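Local structure of acyl-CoA thioesterase II TesB2 (Mycobacterium marinum, 3U0A) at residues T83-G86 and T91-V94; E151-I156 and D234-Y239; A192-S197 and H223-M228; G255-Q260 and L264-M269. The protein probably hydrolyses fatty acyl-CoA thioesters to the free fatty acid and coenzyme A, as a double-hotdog thioesterase of the C/M/P family. All coordinates share one frame; numbering follows the deposited sequence.

Contact 1 of 4, residues T83-G86 and T91-V94; sequences TRDG and TRRV
Thr83 and Arg84 meet Thr91 across a classic beta bulge, near the turn end of the antiparallel hairpin that strands 76-85 and 89-98 form in the N-terminal hotdog domain. Two successive amides converge on one carbonyl: Thr83 N reaches Thr91 O at 3.0 Å and Arg84 N reaches the same oxygen at 3.2 Å, the second bond being much the straighter. Thr91 N returns a bond to Arg84 O, which makes Arg84 and Thr91 a hydrogen-bonded pair. A third donor, Arg92 NH1, comes to Thr91 O from above the carbonyl plane, so this oxygen is gripped by three N-H groups.

Asp85 and Arg92 add a salt bridge near the turn. The guanidinium meets the carboxylate end-on, one nitrogen to each oxygen, Arg92 NH1 to Asp85 OD2 at 2.7 Å and Arg92 NH2 to Asp85 OD1 at 3.1 Å, with the two planes 41° apart. A bend at chi2 (-64°) folds the Arg92 chain back toward Asp85, although its CB points away from the other strand. The same NH2 also bonds to Thr52 O, which ties the hairpin to the residue just after helix 34-51. Thr83 and Arg93 each bond to Glu81, two residues before Thr83 on the first strand, Arg93 through a salt bridge, while Leu67 of the second subunit packs on Thr83 and Thr91. On the face that carries Arg84 and Thr91, the arginine chain bends at chi2 and chi3 and swings back alongside its partner, bringing Arg84 NH2 close to Thr91 OG1.

Contact 2 of 4, residues E151-I156 and D234-Y239; sequences EWDVRI and DEWLLY
With chi1 at -74°, Trp236 places CG beside its own backbone N and carries the six-membered ring up to Asp153 and Arg155. Arg155 also has CG beside its backbone N, and from there to NE its chain runs extended, which lays the guanidinium against the far end of the indole. The backbones stay well apart, Asp153 CA lying 8.9 Å from Trp236 CA, and the tryptophan side chain bridges the interval.

Trp236 CH2 is the atom that does most of the touching, 3.5 Å from Arg155 NE and 3.6 Å from Asp153 OD1. Beside it, Trp236 CZ2 sits over the centre of the Arg155 guanidinium, 3.7 Å above the plane. The guanidinium and indole planes are 70° apart, so the ring stands steeply on the flat cation and the two do not stack in parallel. The Asp153 carboxylate is turned almost perpendicular to the indole, at 88°.

What fixes this pair of charges is a salt bridge within strand 152-156: Arg155 NH2 bonds to Asp153 OD1 at 3.0 Å, nearly along the C-O axis. Each partner has a second hold, Asp153 OD2 on Arg179 and Arg155 NH1 on the carbonyl of Pro129. Strand 171-178 lies between the two segments in the strand order, and its Arg177 also touches Trp236. The indole therefore spans this intervening strand and covers an ion pair on the outermost strand, where partial shielding from water would probably strengthen the attraction between the charges.

Contact 3 of 4, residues A192-S197 and H223-M228; sequences ALAYMS and HAMWFM
Met225 on Ala194 and Phe227 on Leu193 join strand 223-227 to helix 192-197 by two kinds of contact, thioether packing and a methyl set against a ring edge, both apolar. The first centres on Met225. Its CG lies beside the backbone N and the chain beyond is fully extended (chi2 179°, chi3 -173°), so the side chain reaches straight from the strand to the helix. The sulphur meets the small methyl of Ala194, Met225 SD to Ala194 CB at 3.6 Å, and the terminal Met225 CE lies against the helix backbone, 3.8 Å from Ala194 O. One turn on, Ser197 OG approaches the same methyl, with 4.1 Å between Ser197 OG and Met225 CE. That hydroxyl, anti to its own backbone N (chi1 167°), has its polar partner elsewhere, in a hydrogen bond with Tyr239 OH.

In the second kind, Leu193 CD2 comes up at the rim of the ring, close to its plane, 4.3 Å from Phe227 CE1. This is looser than the sulphur contact, and Leu193 meets the ring at its edge.

Both segments belong to the C-terminal hotdog domain, whose defining arrangement is a long helix wrapped by a curved antiparallel sheet. The short axes approach to 10.8 Å, a spacing bridged by the extended methionine meeting the short alanine. Strands 58-66 and 264-275 flank strand 217-227: Leu62 packs on Phe227, and Val268 touches both Met225 and Ser197. Toward the outer strands, the helix face bearing Ala192 and Met196 rests on Trp152 of strand 152-156.

Contact 4 of 4, residues G255-Q260 and L264-M269; sequences GKIFTQ and LVAAVM. With SO4 (sulfate ion), chain L.
The hairpin of strands 250-259 and 264-275 joins these two segments, with Ile257, Ala266 and Val268 on the face that meets helix 186-200. Gly255 and Val268 form a hydrogen-bonded pair with both bonds at 2.7 Å, N to O in each direction. Next along, Ile257 N reaches Ala266 O at 2.8 Å, while the return bond to Ile257 O comes from Val265 N instead. Val265 and Ala266 thus both face Ile257, a classic beta bulge that shifts the register by one and sets Phe258 opposite Leu264.

In the C-terminal hotdog domain this hairpin supplies two neighbouring strands of the sheet around the helix. On the helix side, Leu193 packs on Ile257 and Ala266, and Ile257 CD1 lies 4.3 Å from Val268 CG2. The other face has a CH-pi contact: Leu264, its CG anti to the backbone N (chi1 170°), lifts CD1 over the Phe258 ring, 4.2 Å from the centroid and 18° off the normal. Leu264 CD1 also touches Lys256 CB at 3.7 Å. Beyond this, the lysine chain leads away from the hairpin, and NZ makes a weak hydrogen bond to a sulfate, probably from the crystallisation liquor, that Lys168 NZ also binds.

Contact 1 stands apart in the N-terminal hotdog domain, partly exposed and rich in charge, its centre about 32 Å from that of contact 2. The other three share the C-terminal domain. Contacts 3 and 4 are buried, with centres about 8 Å apart, and strand 217-227 of contact 3 is the sheet neighbour of strand 264-275 of contact 4; their side-chain contacts are mainly apolar. Contact 2 lies farther out and mixes an aromatic ring with charges, yet Tyr239 ties it inward, bonding to the helix of contact 3 and packing on Ile257 of contact 4. Contacts 1 and 4 are both bulged hairpins, and contacts 1, 3 and 4 all touch the second subunit.

Contact 1 of 4, residues T83-G86 and T91-V94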
loop_
_atom_site.group_PDB
_atom_site.type_symbol
_atom_site.label_atom_id
_atom_site.label_comp_id
_atom_site.label_asym_id
_atom_site.label_seq_id
_atom_site.Cartn_x
_atom_site.Cartn_y
_atom_site.Cartn_z
ATOM N N THR A 83 -15.690 -8.824 7.276
ATOM C CA THR A 83 -14.671 -8.994 8.253
ATOM C C THR A 83 -15.034 -8.202 9.511
ATOM O O THR A 83 -14.884 -8.687 10.635
ATOM C CB THR A 83 -13.310 -8.578 7.680
ATOM O OG1 THR A 83 -13.055 -9.334 6.497
ATOM C CG2 THR A 83 -12.220 -8.848 8.685
ATOM N N ARG A 84 -15.551 -6.997 9.295
ATOM C CA ARG A 84 -15.975 -6.114 10.363
ATOM C C ARG A 84 -17.080 -5.175 9.848
ATOM O O ARG A 84 -17.018 -4.660 8.707
ATOM C CB ARG A 84 -14.766 -5.335 10.873
ATOM C CG ARG A 84 -14.968 -4.425 12.103
ATOM C CD ARG A 84 -15.256 -2.970 11.711
ATOM N NE ARG A 84 -14.405 -2.468 10.605
ATOM C CZ ARG A 84 -13.264 -1.785 10.768
ATOM N NH1 ARG A 84 -12.832 -1.487 11.999
ATOM N NH2 ARG A 84 -12.551 -1.380 9.703
ATOM N N ASP A 85 -18.093 -5.008 10.682
ATOM C CA ASP A 85 -19.178 -4.077 10.441
ATOM C C ASP A 85 -19.414 -3.167 11.693
ATOM O O ASP A 85 -20.138 -3.525 12.599
ATOM C CB ASP A 85 -20.463 -4.851 10.081
ATOM C CG ASP A 85 -20.436 -5.396 8.671
ATOM O OD1 ASP A 85 -21.057 -4.788 7.788
ATOM O OD2 ASP A 85 -19.763 -6.418 8.424
ATOM N N GLY A 86 -18.788 -2.005 11.722
ATOM C CA GLY A 86 -18.942 -1.090 12.836
ATOM C C GLY A 86 -19.769 0.107 12.443
ATOM O O GLY A 86 -20.433 0.104 11.403
ATOM N N THR A 91 -15.287 -3.414 6.910
ATOM C CA THR A 91 -14.145 -4.017 6.218
ATOM C C THR A 91 -14.563 -5.316 5.576
ATOM O O THR A 91 -15.284 -6.076 6.192
ATOM C CB THR A 91 -12.971 -4.314 7.188
ATOM O OG1 THR A 91 -12.658 -3.136 7.958
ATOM C CG2 THR A 91 -11.734 -4.763 6.417
ATOM N N ARG A 92 -14.072 -5.572 4.363
ATOM C CA ARG A 92 -14.301 -6.826 3.650
ATOM C C ARG A 92 -13.015 -7.508 3.211
ATOM O O ARG A 92 -12.039 -6.818 2.919
ATOM C CB ARG A 92 -15.155 -6.552 2.423
ATOM C CG ARG A 92 -16.563 -6.042 2.737
ATOM C CD ARG A 92 -17.381 -7.082 3.485
ATOM N NE ARG A 92 -18.766 -6.687 3.731
ATOM C CZ ARG A 92 -19.265 -6.294 4.898
ATOM N NH1 ARG A 92 -18.504 -6.200 6.003
ATOM N NH2 ARG A 92 -20.541 -5.975 4.969
ATOM N N ARG A 93 -13.003 -8.851 3.188
ATOM C CA ARG A 93 -11.954 -9.604 2.450
ATOM C C ARG A 93 -12.624 -10.369 1.338
ATOM O O ARG A 93 -13.771 -10.794 1.510
ATOM C CB ARG A 93 -11.113 -10.533 3.335
ATOM C CG ARG A 93 -10.210 -9.748 4.255
ATOM C CD ARG A 93 -9.162 -10.581 4.968
ATOM N NE ARG A 93 -9.675 -11.752 5.703
ATOM C CZ ARG A 93 -8.913 -12.695 6.315
ATOM N NH1 ARG A 93 -7.557 -12.655 6.313
ATOM N NH2 ARG A 93 -9.512 -13.714 6.911
ATOM N N VAL A 94 -11.943 -10.500 0.201
ATOM C CA VAL A 94 -12.461 -11.228 -0.946
ATOM C C VAL A 94 -11.382 -12.142 -1.525
ATOM O O VAL A 94 -10.213 -11.716 -1.674
ATOM C CB VAL A 94 -12.926 -10.296 -2.101
ATOM C CG1 VAL A 94 -13.444 -11.125 -3.280
ATOM C CG2 VAL A 94 -13.994 -9.322 -1.649
#

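Contact 2 of 4, residues E151-I156 and D234-Y239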
loop_
_atom_site.group_PDB
_atom_site.type_symbol
_atom_site.label_atom_id
_atom_site.label_comp_id
_atom_site.label_asym_id
_atom_site.label_seq_id
_atom_site.Cartn_x
_atom_site.Cartn_y
_atom_site.Cartn_z
ATOM N N GLU A 151 -11.051 2.472 -25.627
ATOM C CA GLU A 151 -12.082 3.304 -24.925
ATOM C C GLU A 151 -11.513 4.606 -24.397
ATOM O O GLU A 151 -12.264 5.506 -24.036
ATOM C CB GLU A 151 -12.642 2.585 -23.695
ATOM C CG GLU A 151 -13.573 1.410 -23.926
ATOM C CD GLU A 151 -13.991 0.766 -22.595
ATOM O OE1 GLU A 151 -14.909 1.315 -21.901
ATOM O OE2 GLU A 151 -13.373 -0.277 -22.221
ATOM N N TRP A 152 -10.183 4.685 -24.340
ATOM C CA TRP A 152 -9.479 5.706 -23.591
ATOM C C TRP A 152 -8.610 6.569 -24.458
ATOM O O TRP A 152 -8.122 6.169 -25.493
ATOM C CB TRP A 152 -8.586 5.063 -22.539
ATOM C CG TRP A 152 -9.305 4.149 -21.596
ATOM C CD1 TRP A 152 -9.541 2.796 -21.737
ATOM C CD2 TRP A 152 -9.900 4.507 -20.314
ATOM N NE1 TRP A 152 -10.224 2.319 -20.655
ATOM C CE2 TRP A 152 -10.470 3.300 -19.776
ATOM C CE3 TRP A 152 -10.018 5.675 -19.605
ATOM C CZ2 TRP A 152 -11.119 3.275 -18.566
ATOM C CZ3 TRP A 152 -10.674 5.652 -18.392
ATOM C CH2 TRP A 152 -11.213 4.474 -17.877
ATOM N N ASP A 153 -8.428 7.775 -23.964
ATOM C CA ASP A 153 -7.486 8.721 -24.429
ATOM C C ASP A 153 -6.312 8.671 -23.492
ATOM O O ASP A 153 -6.470 8.830 -22.290
ATOM C CB ASP A 153 -8.110 10.099 -24.311
ATOM C CG ASP A 153 -8.414 10.693 -25.618
ATOM O OD1 ASP A 153 -7.587 11.531 -26.043
ATOM O OD2 ASP A 153 -9.447 10.319 -26.227
ATOM N N VAL A 154 -5.121 8.501 -24.039
ATOM C CA VAL A 154 -3.942 8.336 -23.201
ATOM C C VAL A 154 -2.802 9.164 -23.743
ATOM O O VAL A 154 -2.484 9.059 -24.916
ATOM C CB VAL A 154 -3.535 6.868 -23.137
ATOM C CG1 VAL A 154 -2.490 6.674 -22.060
ATOM C CG2 VAL A 154 -4.774 5.992 -22.902
ATOM N N ARG A 155 -2.192 10.013 -22.915
ATOM C CA ARG A 155 -1.183 10.945 -23.449
ATOM C C ARG A 155 -0.031 10.976 -22.493
ATOM O O ARG A 155 -0.219 11.309 -21.320
ATOM C CB ARG A 155 -1.784 12.333 -23.646
ATOM C CG ARG A 155 -2.978 12.324 -24.575
ATOM C CD ARG A 155 -3.425 13.693 -25.079
ATOM N NE ARG A 155 -4.692 13.521 -25.797
ATOM C CZ ARG A 155 -5.428 14.481 -26.356
ATOM N NH1 ARG A 155 -5.047 15.751 -26.342
ATOM N NH2 ARG A 155 -6.576 14.155 -26.956
ATOM N N ILE A 156 1.149 10.605 -22.997
ATOM C CA ILE A 156 2.314 10.332 -22.168
ATOM C C ILE A 156 3.224 11.526 -22.222
ATOM O O ILE A 156 3.694 11.898 -23.283
ATOM C CB ILE A 156 3.042 9.042 -22.628
ATOM C CG1 ILE A 156 1.983 7.931 -22.841
ATOM C CG2 ILE A 156 4.102 8.601 -21.610
ATOM C CD1 ILE A 156 2.445 6.495 -22.624
ATOM N N ASP A 234 -14.389 10.014 -17.029
ATOM C CA ASP A 234 -14.598 10.549 -18.372
ATOM C C ASP A 234 -14.123 12.026 -18.525
ATOM O O ASP A 234 -14.408 12.683 -19.542
ATOM C CB ASP A 234 -16.068 10.413 -18.813
ATOM C CG ASP A 234 -17.057 10.899 -17.757
ATOM O OD1 ASP A 234 -16.620 11.422 -16.707
ATOM O OD2 ASP A 234 -18.273 10.717 -17.970
ATOM N N GLU A 235 -13.393 12.516 -17.521
ATOM C CA GLU A 235 -12.708 13.815 -17.581
ATOM C C GLU A 235 -11.226 13.575 -17.373
ATOM O O GLU A 235 -10.842 12.530 -16.860
ATOM C CB GLU A 235 -13.263 14.768 -16.510
ATOM C CG GLU A 235 -14.603 15.403 -16.900
ATOM C CD GLU A 235 -15.165 16.391 -15.863
ATOM O OE1 GLU A 235 -14.523 16.632 -14.779
ATOM O OE2 GLU A 235 -16.256 16.962 -16.173
ATOM N N TRP A 236 -10.387 14.524 -17.767
ATOM C CA TRP A 236 -8.954 14.312 -17.661
ATOM C C TRP A 236 -8.484 14.055 -16.235
ATOM O O TRP A 236 -8.818 14.813 -15.298
ATOM C CB TRP A 236 -8.176 15.479 -18.263
ATOM C CG TRP A 236 -8.206 15.511 -19.782
ATOM C CD1 TRP A 236 -8.814 16.450 -20.592
ATOM C CD2 TRP A 236 -7.565 14.565 -20.712
ATOM N NE1 TRP A 236 -8.616 16.151 -21.904
ATOM C CE2 TRP A 236 -7.884 15.036 -22.051
ATOM C CE3 TRP A 236 -6.798 13.408 -20.566
ATOM C CZ2 TRP A 236 -7.461 14.369 -23.193
ATOM C CZ3 TRP A 236 -6.376 12.743 -21.716
ATOM C CH2 TRP A 236 -6.708 13.223 -23.012
ATOM N N LEU A 237 -7.735 12.957 -16.087
ATOM C CA LEU A 237 -6.965 12.629 -14.885
ATOM C C LEU A 237 -5.468 12.613 -15.238
ATOM O O LEU A 237 -5.070 12.041 -16.259
ATOM C CB LEU A 237 -7.371 11.257 -14.356
ATOM C CG LEU A 237 -8.834 11.063 -14.021
ATOM C CD1 LEU A 237 -9.140 9.593 -13.845
ATOM C CD2 LEU A 237 -9.243 11.897 -12.797
ATOM N N LEU A 238 -4.649 13.248 -14.406
ATOM C CA LEU A 238 -3.207 13.137 -14.532
ATOM C C LEU A 238 -2.644 12.133 -13.542
ATOM O O LEU A 238 -2.851 12.235 -12.326
ATOM C CB LEU A 238 -2.527 14.459 -14.295
ATOM C CG LEU A 238 -0.993 14.475 -14.134
ATOM C CD1 LEU A 238 -0.294 14.251 -15.467
ATOM C CD2 LEU A 238 -0.583 15.804 -13.548
ATOM N N TYR A 239 -1.938 11.158 -14.092
ATOM C CA TYR A 239 -1.291 10.179 -13.305
ATOM C C TYR A 239 0.163 10.540 -13.155
ATOM O O TYR A 239 0.943 10.402 -14.082
ATOM C CB TYR A 239 -1.357 8.828 -13.957
ATOM C CG TYR A 239 -1.376 7.714 -12.961
ATOM C CD1 TYR A 239 -1.057 7.912 -11.604
ATOM C CD2 TYR A 239 -1.704 6.438 -13.367
ATOM C CE1 TYR A 239 -1.105 6.845 -10.693
ATOM C CE2 TYR A 239 -1.748 5.371 -12.469
ATOM C CZ TYR A 239 -1.475 5.558 -11.145
ATOM O OH TYR A 239 -1.588 4.439 -10.336
#

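Contact 3 of 4, residues A192-S197 and H223-M228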
loop_
_atom_site.group_PDB
_atom_site.type_symbol
_atom_site.label_atom_id
_atom_site.label_comp_id
_atom_site.label_asym_id
_atom_site.label_seq_id
_atom_site.Cartn_x
_atom_site.Cartn_y
_atom_site.Cartn_z
ATOM N N ALA A 192 -12.913 2.166 -12.840
ATOM C CA ALA A 192 -12.285 2.677 -14.044
ATOM C C ALA A 192 -10.849 3.104 -13.728
ATOM O O ALA A 192 -9.921 2.689 -14.408
ATOM C CB ALA A 192 -13.104 3.834 -14.636
ATOM N N LEU A 193 -10.678 3.904 -12.672
ATOM C CA LEU A 193 -9.365 4.407 -12.282
ATOM C C LEU A 193 -8.444 3.267 -11.808
ATOM O O LEU A 193 -7.239 3.253 -12.137
ATOM C CB LEU A 193 -9.492 5.492 -11.194
ATOM C CG LEU A 193 -8.201 6.064 -10.583
ATOM C CD1 LEU A 193 -8.438 7.455 -10.056
ATOM C CD2 LEU A 193 -7.673 5.196 -9.460
ATOM N N ALA A 194 -9.008 2.338 -11.035
ATOM C CA ALA A 194 -8.234 1.234 -10.487
ATOM C C ALA A 194 -7.793 0.304 -11.632
ATOM O O ALA A 194 -6.666 -0.212 -11.639
ATOM C CB ALA A 194 -9.042 0.476 -9.429
ATOM N N TYR A 195 -8.682 0.145 -12.611
ATOM C CA TYR A 195 -8.387 -0.634 -13.802
ATOM C C TYR A 195 -7.239 -0.040 -14.622
ATOM O O TYR A 195 -6.256 -0.738 -14.970
ATOM C CB TYR A 195 -9.650 -0.747 -14.680
ATOM C CG TYR A 195 -9.460 -1.554 -15.944
ATOM C CD1 TYR A 195 -9.369 -2.914 -15.886
ATOM C CD2 TYR A 195 -9.335 -0.944 -17.192
ATOM C CE1 TYR A 195 -9.193 -3.672 -17.019
ATOM C CE2 TYR A 195 -9.163 -1.698 -18.341
ATOM C CZ TYR A 195 -9.086 -3.065 -18.242
ATOM O OH TYR A 195 -8.899 -3.863 -19.340
ATOM N N MET A 196 -7.348 1.246 -14.946
ATOM C CA MET A 196 -6.286 1.895 -15.743
ATOM C C MET A 196 -4.944 1.913 -15.036
ATOM O O MET A 196 -3.916 1.770 -15.691
ATOM C CB MET A 196 -6.667 3.292 -16.173
ATOM C CG MET A 196 -7.693 3.291 -17.291
ATOM S SD MET A 196 -6.977 2.889 -18.885
ATOM C CE MET A 196 -5.964 4.340 -19.213
ATOM N N SER A 197 -4.950 2.067 -13.700
ATOM C CA SER A 197 -3.702 1.982 -12.919
ATOM C C SER A 197 -3.116 0.563 -13.004
ATOM O O SER A 197 -1.951 0.375 -13.306
ATOM C CB SER A 197 -3.900 2.393 -11.452
ATOM O OG SER A 197 -2.784 2.039 -10.638
ATOM N N HIS A 223 -1.267 -4.686 -5.398
ATOM C CA HIS A 223 -1.568 -3.285 -5.465
ATOM C C HIS A 223 -2.227 -2.862 -4.165
ATOM O O HIS A 223 -2.821 -3.674 -3.443
ATOM C CB HIS A 223 -2.382 -2.881 -6.732
ATOM C CG HIS A 223 -3.819 -3.401 -6.782
ATOM N ND1 HIS A 223 -4.534 -3.363 -7.892
ATOM C CD2 HIS A 223 -4.645 -3.954 -5.807
ATOM C CE1 HIS A 223 -5.773 -3.862 -7.645
ATOM N NE2 HIS A 223 -5.823 -4.227 -6.379
ATOM N N ALA A 224 -2.068 -1.576 -3.868
ATOM C CA ALA A 224 -2.635 -0.917 -2.695
ATOM C C ALA A 224 -3.108 0.418 -3.192
ATOM O O ALA A 224 -2.359 1.102 -3.882
ATOM C CB ALA A 224 -1.573 -0.728 -1.601
ATOM N N MET A 225 -4.342 0.788 -2.848
ATOM C CA MET A 225 -4.952 2.050 -3.338
ATOM C C MET A 225 -5.733 2.782 -2.259
ATOM O O MET A 225 -6.245 2.167 -1.319
ATOM C CB MET A 225 -5.877 1.786 -4.515
ATOM C CG MET A 225 -5.202 1.115 -5.696
ATOM S SD MET A 225 -6.329 0.782 -7.049
ATOM C CE MET A 225 -5.219 -0.172 -8.119
ATOM N N TRP A 226 -5.800 4.110 -2.398
ATOM C CA TRP A 226 -6.510 4.945 -1.447
ATOM C C TRP A 226 -7.298 5.936 -2.203
ATOM O O TRP A 226 -6.745 6.688 -2.980
ATOM C CB TRP A 226 -5.526 5.624 -0.491
ATOM C CG TRP A 226 -4.743 4.641 0.382
ATOM C CD1 TRP A 226 -5.060 4.189 1.648
ATOM C CD2 TRP A 226 -3.491 3.988 0.071
ATOM N NE1 TRP A 226 -4.124 3.322 2.118
ATOM C CE2 TRP A 226 -3.169 3.142 1.214
ATOM C CE3 TRP A 226 -2.629 4.010 -1.005
ATOM C CZ2 TRP A 226 -2.027 2.375 1.254
ATOM C CZ3 TRP A 226 -1.473 3.214 -0.952
ATOM C CH2 TRP A 226 -1.185 2.427 0.160
ATOM N N PHE A 227 -8.603 5.939 -1.997
ATOM C CA PHE A 227 -9.522 6.747 -2.801
ATOM C C PHE A 227 -9.977 7.895 -1.962
ATOM O O PHE A 227 -10.811 7.732 -1.094
ATOM C CB PHE A 227 -10.700 5.898 -3.271
ATOM C CG PHE A 227 -10.275 4.645 -3.949
ATOM C CD1 PHE A 227 -9.657 4.695 -5.182
ATOM C CD2 PHE A 227 -10.435 3.421 -3.345
ATOM C CE1 PHE A 227 -9.234 3.541 -5.812
ATOM C CE2 PHE A 227 -10.013 2.267 -3.973
ATOM C CZ PHE A 227 -9.417 2.325 -5.210
ATOM N N MET A 228 -9.395 9.059 -2.205
ATOM C CA MET A 228 -9.541 10.199 -1.286
ATOM C C MET A 228 -10.701 11.180 -1.610
ATOM O O MET A 228 -11.388 11.619 -0.716
ATOM C CB MET A 228 -8.226 10.985 -1.219
ATOM C CG MET A 228 -7.107 10.350 -0.414
ATOM S SD MET A 228 -5.643 9.795 -1.350
ATOM C CE MET A 228 -5.362 11.099 -2.531
#

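Contact 4 of 4, residues G255-Q260 and L264-M269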
loop_
_atom_site.group_PDB
_atom_site.type_symbol
_atom_site.label_atom_id
_atom_site.label_comp_id
_atom_site.label_asym_id
_atom_site.label_seq_id
_atom_site.Cartn_x
_atom_site.Cartn_y
_atom_site.Cartn_z
ATOM N N GLY A 255 2.076 6.030 -7.394
ATOM C CA GLY A 255 1.554 7.212 -8.028
ATOM C C GLY A 255 0.415 7.916 -7.354
ATOM O O GLY A 255 -0.207 7.362 -6.460
ATOM N N LYS A 256 0.155 9.142 -7.829
ATOM C CA LYS A 256 -0.951 9.973 -7.377
ATOM C C LYS A 256 -1.741 10.441 -8.582
ATOM O O LYS A 256 -1.196 10.696 -9.627
ATOM C CB LYS A 256 -0.445 11.199 -6.632
ATOM C CG LYS A 256 0.745 10.941 -5.756
ATOM C CD LYS A 256 0.755 11.898 -4.576
ATOM C CE LYS A 256 1.880 11.548 -3.591
ATOM N NZ LYS A 256 3.239 11.895 -4.106
ATOM N N ILE A 257 -3.039 10.554 -8.423
ATOM C CA ILE A 257 -3.890 10.892 -9.530
ATOM C C ILE A 257 -4.622 12.188 -9.222
ATOM O O ILE A 257 -5.215 12.336 -8.161
ATOM C CB ILE A 257 -4.847 9.733 -9.835
ATOM C CG1 ILE A 257 -4.077 8.607 -10.486
ATOM C CG2 ILE A 257 -5.927 10.157 -10.792
ATOM C CD1 ILE A 257 -4.319 7.270 -9.864
ATOM N N PHE A 258 -4.513 13.147 -10.136
ATOM C CA PHE A 258 -5.156 14.435 -9.974
ATOM C C PHE A 258 -6.169 14.663 -11.090
ATOM O O PHE A 258 -6.021 14.139 -12.194
ATOM C CB PHE A 258 -4.163 15.546 -10.052
ATOM C CG PHE A 258 -3.119 15.495 -9.029
ATOM C CD1 PHE A 258 -3.211 16.290 -7.915
ATOM C CD2 PHE A 258 -1.995 14.728 -9.210
ATOM C CE1 PHE A 258 -2.211 16.289 -6.960
ATOM C CE2 PHE A 258 -0.992 14.719 -8.269
ATOM C CZ PHE A 258 -1.096 15.493 -7.135
ATOM N N THR A 259 -7.188 15.453 -10.784
ATOM C CA THR A 259 -8.070 15.989 -11.815
ATOM C C THR A 259 -7.325 17.132 -12.493
ATOM O O THR A 259 -6.266 17.576 -11.995
ATOM C CB THR A 259 -9.386 16.547 -11.227
ATOM O OG1 THR A 259 -9.119 17.747 -10.498
ATOM C CG2 THR A 259 -10.038 15.522 -10.292
ATOM N N GLN A 260 -7.878 17.630 -13.588
ATOM C CA GLN A 260 -7.245 18.722 -14.284
ATOM C C GLN A 260 -7.279 20.027 -13.457
ATOM O O GLN A 260 -6.363 20.837 -13.527
ATOM C CB GLN A 260 -7.899 18.924 -15.625
ATOM C CG GLN A 260 -6.911 19.366 -16.686
ATOM C CD GLN A 260 -7.572 19.551 -18.040
ATOM O OE1 GLN A 260 -8.797 19.394 -18.170
ATOM N NE2 GLN A 260 -6.775 19.886 -19.051
ATOM N N LEU A 264 -6.205 16.250 -5.810
ATOM C CA LEU A 264 -5.625 14.929 -5.591
ATOM C C LEU A 264 -6.754 13.995 -5.159
ATOM O O LEU A 264 -7.389 14.232 -4.143
ATOM C CB LEU A 264 -4.517 15.008 -4.513
ATOM C CG LEU A 264 -3.954 13.709 -3.965
ATOM C CD1 LEU A 264 -3.331 12.864 -5.060
ATOM C CD2 LEU A 264 -2.927 14.056 -2.924
ATOM N N VAL A 265 -6.985 12.945 -5.943
ATOM C CA VAL A 265 -8.168 12.113 -5.793
ATOM C C VAL A 265 -7.870 10.671 -5.464
ATOM O O VAL A 265 -8.740 10.021 -4.901
ATOM C CB VAL A 265 -9.049 12.177 -7.064
ATOM C CG1 VAL A 265 -9.432 13.622 -7.354
ATOM C CG2 VAL A 265 -8.339 11.588 -8.269
ATOM N N ALA A 266 -6.662 10.177 -5.811
ATOM C CA ALA A 266 -6.198 8.816 -5.442
ATOM C C ALA A 266 -4.664 8.647 -5.403
ATOM O O ALA A 266 -3.924 9.357 -6.095
ATOM C CB ALA A 266 -6.838 7.750 -6.336
ATOM N N ALA A 267 -4.205 7.741 -4.531
ATOM C CA ALA A 267 -2.806 7.352 -4.395
ATOM C C ALA A 267 -2.722 5.869 -4.616
ATOM O O ALA A 267 -3.652 5.144 -4.278
ATOM C CB ALA A 267 -2.262 7.700 -3.025
ATOM N N VAL A 268 -1.640 5.410 -5.231
ATOM C CA VAL A 268 -1.467 3.983 -5.486
ATOM C C VAL A 268 -0.020 3.593 -5.271
ATOM O O VAL A 268 0.881 4.333 -5.644
ATOM C CB VAL A 268 -1.819 3.583 -6.944
ATOM C CG1 VAL A 268 -1.581 2.101 -7.160
ATOM C CG2 VAL A 268 -3.257 3.950 -7.313
ATOM N N MET A 269 0.189 2.424 -4.672
ATOM C CA MET A 269 1.482 1.742 -4.687
ATOM C C MET A 269 1.287 0.340 -5.224
ATOM O O MET A 269 0.307 -0.298 -4.889
ATOM C CB MET A 269 2.020 1.651 -3.294
ATOM C CG MET A 269 2.570 2.965 -2.809
ATOM S SD MET A 269 4.307 2.922 -3.210
ATOM C CE MET A 269 5.019 2.611 -1.603
HETATM S S SO4 L . 6.925 10.942 -3.072
HETATM O O1 SO4 L . 5.700 10.220 -2.604
HETATM O O2 SO4 L . 8.176 10.303 -2.478
HETATM O O3 SO4 L . 6.910 10.947 -4.574
HETATM O O4 SO4 L . 6.829 12.355 -2.543
#